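Local coordinates for crispr-associated protein Cas5, dvulg subtype (Xanthomonas oryzae pv. oryzae, PDB 3VZI), which probably acts as a Cas5d endoribonuclease that processes precursor CRISPR RNA in a bacterial CRISPR immune system, at residues S84-A89 with D93-Y98; R203-R208 with A215-Q220. All coordinates share one frame; numbering follows the deposited sequence.

Contact 1: residues S84-A89 with D93-Y98; sequences SKAIKA and DELVKY
A helical hairpin far from the centre of the chain brings A86 and I87 of helix 80-88 against L95, E94 and Y98 of helix 92-103. The helix axes run antiparallel within about 30° (149° between their directions) and come within 9.5 Å, and A86 points its methyl at the partner helix. That methyl group meets L95 CD2 at 4.2 Å between A86 CB and that atom, and lies near the plane of the Y98 ring at its edge, beside CE1. I87 flanks this point: the CG1 arm, beside the backbone N and anti to the carbonyl carbon (chi1 -57°), reaches L95 CD2 at 4.1 Å from I87 CG1, and the two side chains cross at about a right angle. In this helix-turn-helix hairpin between strands 66-69 and 108-112, a turn of only a few residues joins the helices; no hydrogen bond links the two segments, and apolar side chains carry most of the contact. I83, one turn before I87, also touches L95. E94, extended beyond CG, reaches across to place E94 OE1 3.7 Å from A86 CB, while its other oxygen, OE2, forms a salt bridge with R91 in the turn.

Contact 2: residues R203-R208 with A215-Q220; sequences RFFRAR and AVPPPQ
Water-bridged backbone and one aromatic-proline contact join strand 202-210 to A215, the last residue of strand 213-215, and to the loop after it, in a partly buried region of the fold. F205 carries the side-chain part. Its CG sits between the backbone N and the carbonyl carbon (chi1 80°), which directs the ring at P217; F205 CD1 meets P217 CD at 3.7 Å. The proline carbons approach the ring obliquely, and the two side chains cross at about a right angle. H192 of strand 184-194 packs edge-to-face with the F205 ring and also hydrogen-bonds through NE2 to P217 O, tying both partners to the neighbouring strand. P35, at the start of helix 35-45, touches F205 as well.

Nearer the turn, R208 and A215 face each other too far apart for direct bonding: R208 O is 4.2 Å from A215 N. Two waters bridge the backbones. One accepts from R208 N and donates to A215 O, the latter at 3.0 Å from the water oxygen, and lies in the plane of the F205 ring at its edge. The second donates to R208 O and accepts from A215 N, 2.9 Å from the water oxygen. The guanidinium of R208 forms a salt bridge with E184. This is a strand-to-strand connection between sheets: the chain passes from the antiparallel pair 184-194/202-210 to 213-215, edge strand of the five-stranded antiparallel sheet, with waters bridging the backbones where they part.

How the contacts relate
Contact 1 is a surface contact whose centre is about 39 Å from the centre of the chain, whereas the centre of contact 2 is about 15 Å from it and that contact is partly buried; the two contact centres are about 48 Å apart and the contacts do not touch. Both join parts of the chain close in sequence, but they share no helix or strand. The helix pair of contact 1 meets through aliphatic side chains and the edge of a tyrosine ring, with a glutamate paired to an arginine in the intervening turn. Contact 2 belongs to the beta-rich body, where an aromatic ring and a proline are accompanied by ordered waters between backbone groups and by further partners from neighbouring strands.

Contact 1: residues S84-A89 with D93-Y98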
loop_
_atom_site.group_PDB
_atom_site.type_symbol
_atom_site.label_atom_id
_atom_site.label_comp_id
_atom_site.label_asym_id
_atom_site.label_seq_id
_atom_site.Cartn_x
_atom_site.Cartn_y
_atom_site.Cartn_z
ATOM N N SER A 84 18.933 12.285 -31.359
ATOM C CA SER A 84 19.254 13.188 -32.428
ATOM C C SER A 84 20.173 12.491 -33.461
ATOM O O SER A 84 19.908 12.505 -34.689
ATOM C CB SER A 84 19.897 14.443 -31.867
ATOM O OG SER A 84 19.938 15.444 -32.861
ATOM N N LYS A 85 21.219 11.845 -32.940
ATOM C CA LYS A 85 22.247 11.200 -33.749
ATOM C C LYS A 85 21.736 10.013 -34.537
ATOM O O LYS A 85 22.162 9.803 -35.685
ATOM C CB LYS A 85 23.414 10.750 -32.880
ATOM C CG LYS A 85 24.578 11.707 -32.892
ATOM C CD LYS A 85 25.837 11.010 -32.401
ATOM C CE LYS A 85 27.053 11.420 -33.218
ATOM N NZ LYS A 85 28.211 10.591 -32.803
ATOM N N ALA A 86 20.848 9.228 -33.931
ATOM C CA ALA A 86 20.341 8.027 -34.601
ATOM C C ALA A 86 19.354 8.397 -35.700
ATOM O O ALA A 86 19.420 7.810 -36.789
ATOM C CB ALA A 86 19.774 7.007 -33.624
ATOM N N ILE A 87 18.491 9.391 -35.456
ATOM C CA ILE A 87 17.700 9.998 -36.551
ATOM C C ILE A 87 18.631 10.544 -37.682
ATOM O O ILE A 87 18.428 10.244 -38.855
ATOM C CB ILE A 87 16.741 11.136 -36.068
ATOM C CG1 ILE A 87 15.759 10.661 -34.991
ATOM C CG2 ILE A 87 15.942 11.692 -37.233
ATOM C CD1 ILE A 87 15.047 11.790 -34.275
ATOM N N LYS A 88 19.637 11.345 -37.316
ATOM C CA LYS A 88 20.623 11.865 -38.270
ATOM C C LYS A 88 21.360 10.755 -39.011
ATOM O O LYS A 88 21.696 10.896 -40.190
ATOM C CB LYS A 88 21.651 12.742 -37.560
ATOM C CG LYS A 88 21.175 14.143 -37.211
ATOM C CD LYS A 88 21.967 14.680 -36.021
ATOM C CE LYS A 88 21.534 16.082 -35.626
ATOM N NZ LYS A 88 21.685 17.030 -36.764
ATOM N N ALA A 89 21.634 9.660 -38.316
ATOM C CA ALA A 89 22.320 8.522 -38.936
ATOM C C ALA A 89 21.320 7.572 -39.628
ATOM O O ALA A 89 21.722 6.600 -40.284
ATOM C CB ALA A 89 23.191 7.789 -37.919
ATOM N N ASP A 93 16.733 0.955 -36.082
ATOM C CA ASP A 93 17.082 -0.166 -35.214
ATOM C C ASP A 93 17.461 0.350 -33.822
ATOM O O ASP A 93 16.820 -0.025 -32.831
ATOM C CB ASP A 93 18.142 -1.113 -35.837
ATOM C CG ASP A 93 19.326 -0.376 -36.475
ATOM O OD1 ASP A 93 19.130 0.469 -37.376
ATOM O OD2 ASP A 93 20.475 -0.676 -36.086
ATOM N N GLU A 94 18.439 1.256 -33.761
ATOM C CA GLU A 94 18.806 1.923 -32.508
ATOM C C GLU A 94 17.616 2.653 -31.898
ATOM O O GLU A 94 17.419 2.601 -30.686
ATOM C CB GLU A 94 20.001 2.863 -32.692
ATOM C CG GLU A 94 21.339 2.138 -32.795
ATOM C CD GLU A 94 22.444 2.976 -33.433
ATOM O OE1 GLU A 94 22.212 4.184 -33.686
ATOM O OE2 GLU A 94 23.548 2.424 -33.689
ATOM N N LEU A 95 16.812 3.309 -32.733
ATOM C CA LEU A 95 15.585 3.984 -32.238
ATOM C C LEU A 95 14.558 3.034 -31.633
ATOM O O LEU A 95 13.849 3.424 -30.716
ATOM C CB LEU A 95 14.915 4.860 -33.311
ATOM C CG LEU A 95 15.675 6.121 -33.754
ATOM C CD1 LEU A 95 15.102 6.602 -35.079
ATOM C CD2 LEU A 95 15.701 7.242 -32.718
ATOM N N VAL A 96 14.481 1.805 -32.148
ATOM C CA VAL A 96 13.563 0.797 -31.612
ATOM C C VAL A 96 14.127 0.242 -30.302
ATOM O O VAL A 96 13.395 0.078 -29.324
ATOM C CB VAL A 96 13.262 -0.316 -32.633
ATOM C CG1 VAL A 96 12.409 -1.414 -32.016
ATOM C CG2 VAL A 96 12.536 0.276 -33.834
ATOM N N LYS A 97 15.438 0.006 -30.284
ATOM C CA LYS A 97 16.151 -0.390 -29.078
ATOM C C LYS A 97 15.991 0.645 -27.961
ATOM O O LYS A 97 15.815 0.266 -26.822
ATOM C CB LYS A 97 17.632 -0.606 -29.400
ATOM C CG LYS A 97 18.303 -1.706 -28.590
ATOM C CD LYS A 97 19.519 -2.256 -29.312
ATOM C CE LYS A 97 19.186 -2.695 -30.740
ATOM N NZ LYS A 97 20.407 -2.877 -31.573
ATOM N N TYR A 98 16.041 1.940 -28.294
ATOM C CA TYR A 98 15.905 3.042 -27.305
ATOM C C TYR A 98 14.503 3.131 -26.721
ATOM O O TYR A 98 14.335 3.474 -25.547
ATOM C CB TYR A 98 16.262 4.408 -27.918
ATOM C CG TYR A 98 17.753 4.645 -28.127
ATOM C CD1 TYR A 98 18.222 5.361 -29.235
ATOM C CD2 TYR A 98 18.692 4.152 -27.221
ATOM C CE1 TYR A 98 19.575 5.579 -29.426
ATOM C CE2 TYR A 98 20.046 4.357 -27.410
ATOM C CZ TYR A 98 20.477 5.070 -28.509
ATOM O OH TYR A 98 21.823 5.270 -28.677
#

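Contact 2: residues R203-R208 with A215-Q220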
loop_
_atom_site.group_PDB
_atom_site.type_symbol
_atom_site.label_atom_id
_atom_site.label_comp_id
_atom_site.label_asym_id
_atom_site.label_seq_id
_atom_site.Cartn_x
_atom_site.Cartn_y
_atom_site.Cartn_z
ATOM N N ARG A 203 -12.884 -0.567 -5.700
ATOM C CA ARG A 203 -13.788 0.438 -5.151
ATOM C C ARG A 203 -12.996 1.653 -4.616
ATOM O O ARG A 203 -11.785 1.553 -4.325
ATOM C CB ARG A 203 -14.667 -0.160 -4.048
ATOM C CG ARG A 203 -15.827 -1.001 -4.546
ATOM C CD ARG A 203 -15.955 -2.220 -3.650
ATOM N NE ARG A 203 -17.332 -2.672 -3.443
ATOM C CZ ARG A 203 -17.973 -3.560 -4.208
ATOM N NH1 ARG A 203 -17.386 -4.101 -5.274
ATOM N NH2 ARG A 203 -19.219 -3.905 -3.908
ATOM N N PHE A 204 -13.679 2.791 -4.489
ATOM C CA PHE A 204 -13.014 4.006 -4.080
ATOM C C PHE A 204 -13.765 4.738 -2.977
ATOM O O PHE A 204 -14.975 4.614 -2.832
ATOM C CB PHE A 204 -12.814 4.943 -5.282
ATOM C CG PHE A 204 -12.139 4.290 -6.460
ATOM C CD1 PHE A 204 -10.778 4.488 -6.703
ATOM C CD2 PHE A 204 -12.867 3.478 -7.346
ATOM C CE1 PHE A 204 -10.161 3.870 -7.795
ATOM C CE2 PHE A 204 -12.257 2.865 -8.435
ATOM C CZ PHE A 204 -10.906 3.056 -8.660
ATOM N N PHE A 205 -13.011 5.514 -2.207
ATOM C CA PHE A 205 -13.553 6.395 -1.217
ATOM C C PHE A 205 -12.787 7.729 -1.263
ATOM O O PHE A 205 -11.647 7.794 -1.788
ATOM C CB PHE A 205 -13.475 5.721 0.151
ATOM C CG PHE A 205 -12.107 5.782 0.821
ATOM C CD1 PHE A 205 -11.909 6.574 1.974
ATOM C CD2 PHE A 205 -11.048 5.006 0.371
ATOM C CE1 PHE A 205 -10.672 6.605 2.638
ATOM C CE2 PHE A 205 -9.818 5.044 1.023
ATOM C CZ PHE A 205 -9.616 5.858 2.152
ATOM N N ARG A 206 -13.417 8.794 -0.742
ATOM C CA ARG A 206 -12.734 10.078 -0.588
ATOM C C ARG A 206 -11.997 10.078 0.733
ATOM O O ARG A 206 -12.610 10.019 1.772
ATOM C CB ARG A 206 -13.713 11.251 -0.671
ATOM C CG ARG A 206 -13.014 12.579 -0.867
ATOM C CD ARG A 206 -13.822 13.490 -1.767
ATOM N NE ARG A 206 -13.085 14.715 -2.070
ATOM C CZ ARG A 206 -13.296 15.514 -3.122
ATOM N NH1 ARG A 206 -12.533 16.588 -3.259
ATOM N NH2 ARG A 206 -14.242 15.266 -4.037
ATOM N N ALA A 207 -10.679 10.136 0.692
ATOM C CA ALA A 207 -9.893 10.036 1.919
ATOM C C ALA A 207 -9.839 11.423 2.515
ATOM O O ALA A 207 -9.701 12.402 1.755
ATOM C CB ALA A 207 -8.495 9.497 1.639
ATOM N N ARG A 208 -9.994 11.508 3.843
ATOM C CA ARG A 208 -9.812 12.751 4.576
ATOM C C ARG A 208 -8.851 12.494 5.736
ATOM O O ARG A 208 -8.896 11.447 6.403
ATOM C CB ARG A 208 -11.142 13.355 5.051
ATOM C CG ARG A 208 -10.943 14.617 5.901
ATOM C CD ARG A 208 -12.250 15.256 6.387
ATOM N NE ARG A 208 -12.989 14.354 7.277
ATOM C CZ ARG A 208 -13.279 14.594 8.559
ATOM N NH1 ARG A 208 -12.935 15.750 9.136
ATOM N NH2 ARG A 208 -13.939 13.669 9.263
ATOM N N ALA A 215 -9.425 7.997 8.735
ATOM C CA ALA A 215 -10.413 6.934 9.023
ATOM C C ALA A 215 -10.700 6.139 7.754
ATOM O O ALA A 215 -10.845 6.728 6.719
ATOM C CB ALA A 215 -11.703 7.546 9.541
ATOM N N VAL A 216 -10.794 4.819 7.826
ATOM C CA VAL A 216 -11.127 4.015 6.633
ATOM C C VAL A 216 -12.547 3.444 6.740
ATOM O O VAL A 216 -12.812 2.634 7.623
ATOM C CB VAL A 216 -10.073 2.893 6.394
ATOM C CG1 VAL A 216 -10.479 1.946 5.269
ATOM C CG2 VAL A 216 -8.687 3.507 6.126
ATOM N N PRO A 217 -13.475 3.885 5.865
ATOM C CA PRO A 217 -14.825 3.329 5.881
ATOM C C PRO A 217 -14.826 1.810 5.818
ATOM O O PRO A 217 -13.921 1.258 5.222
ATOM C CB PRO A 217 -15.435 3.912 4.605
ATOM C CG PRO A 217 -14.841 5.270 4.541
ATOM C CD PRO A 217 -13.413 5.081 5.000
ATOM N N PRO A 218 -15.817 1.133 6.446
ATOM C CA PRO A 218 -16.002 -0.324 6.212
ATOM C C PRO A 218 -16.459 -0.598 4.773
ATOM O O PRO A 218 -16.839 0.342 4.079
ATOM C CB PRO A 218 -17.122 -0.696 7.193
ATOM C CG PRO A 218 -17.830 0.601 7.475
ATOM C CD PRO A 218 -16.748 1.634 7.477
ATOM N N PRO A 219 -16.420 -1.867 4.318
ATOM C CA PRO A 219 -17.035 -2.293 3.047
ATOM C C PRO A 219 -18.430 -1.727 2.717
ATOM O O PRO A 219 -18.543 -0.970 1.760
ATOM C CB PRO A 219 -17.076 -3.807 3.194
ATOM C CG PRO A 219 -15.816 -4.111 3.968
ATOM C CD PRO A 219 -15.480 -2.895 4.810
ATOM N N GLN A 220 -19.469 -2.065 3.487
ATOM C CA GLN A 220 -20.852 -1.627 3.177
ATOM C C GLN A 220 -21.141 -0.136 3.452
ATOM O O GLN A 220 -21.620 0.216 4.526
ATOM C CB GLN A 220 -21.887 -2.526 3.884
ATOM C CG GLN A 220 -21.817 -2.603 5.417
ATOM C CD GLN A 220 -23.176 -2.906 6.068
ATOM O OE1 GLN A 220 -24.174 -2.235 5.784
ATOM N NE2 GLN A 220 -23.217 -3.909 6.953
HETATM O O HOH W 1 -11.756 9.158 5.288
HETATM O O HOH W 2 -10.585 10.618 8.086
#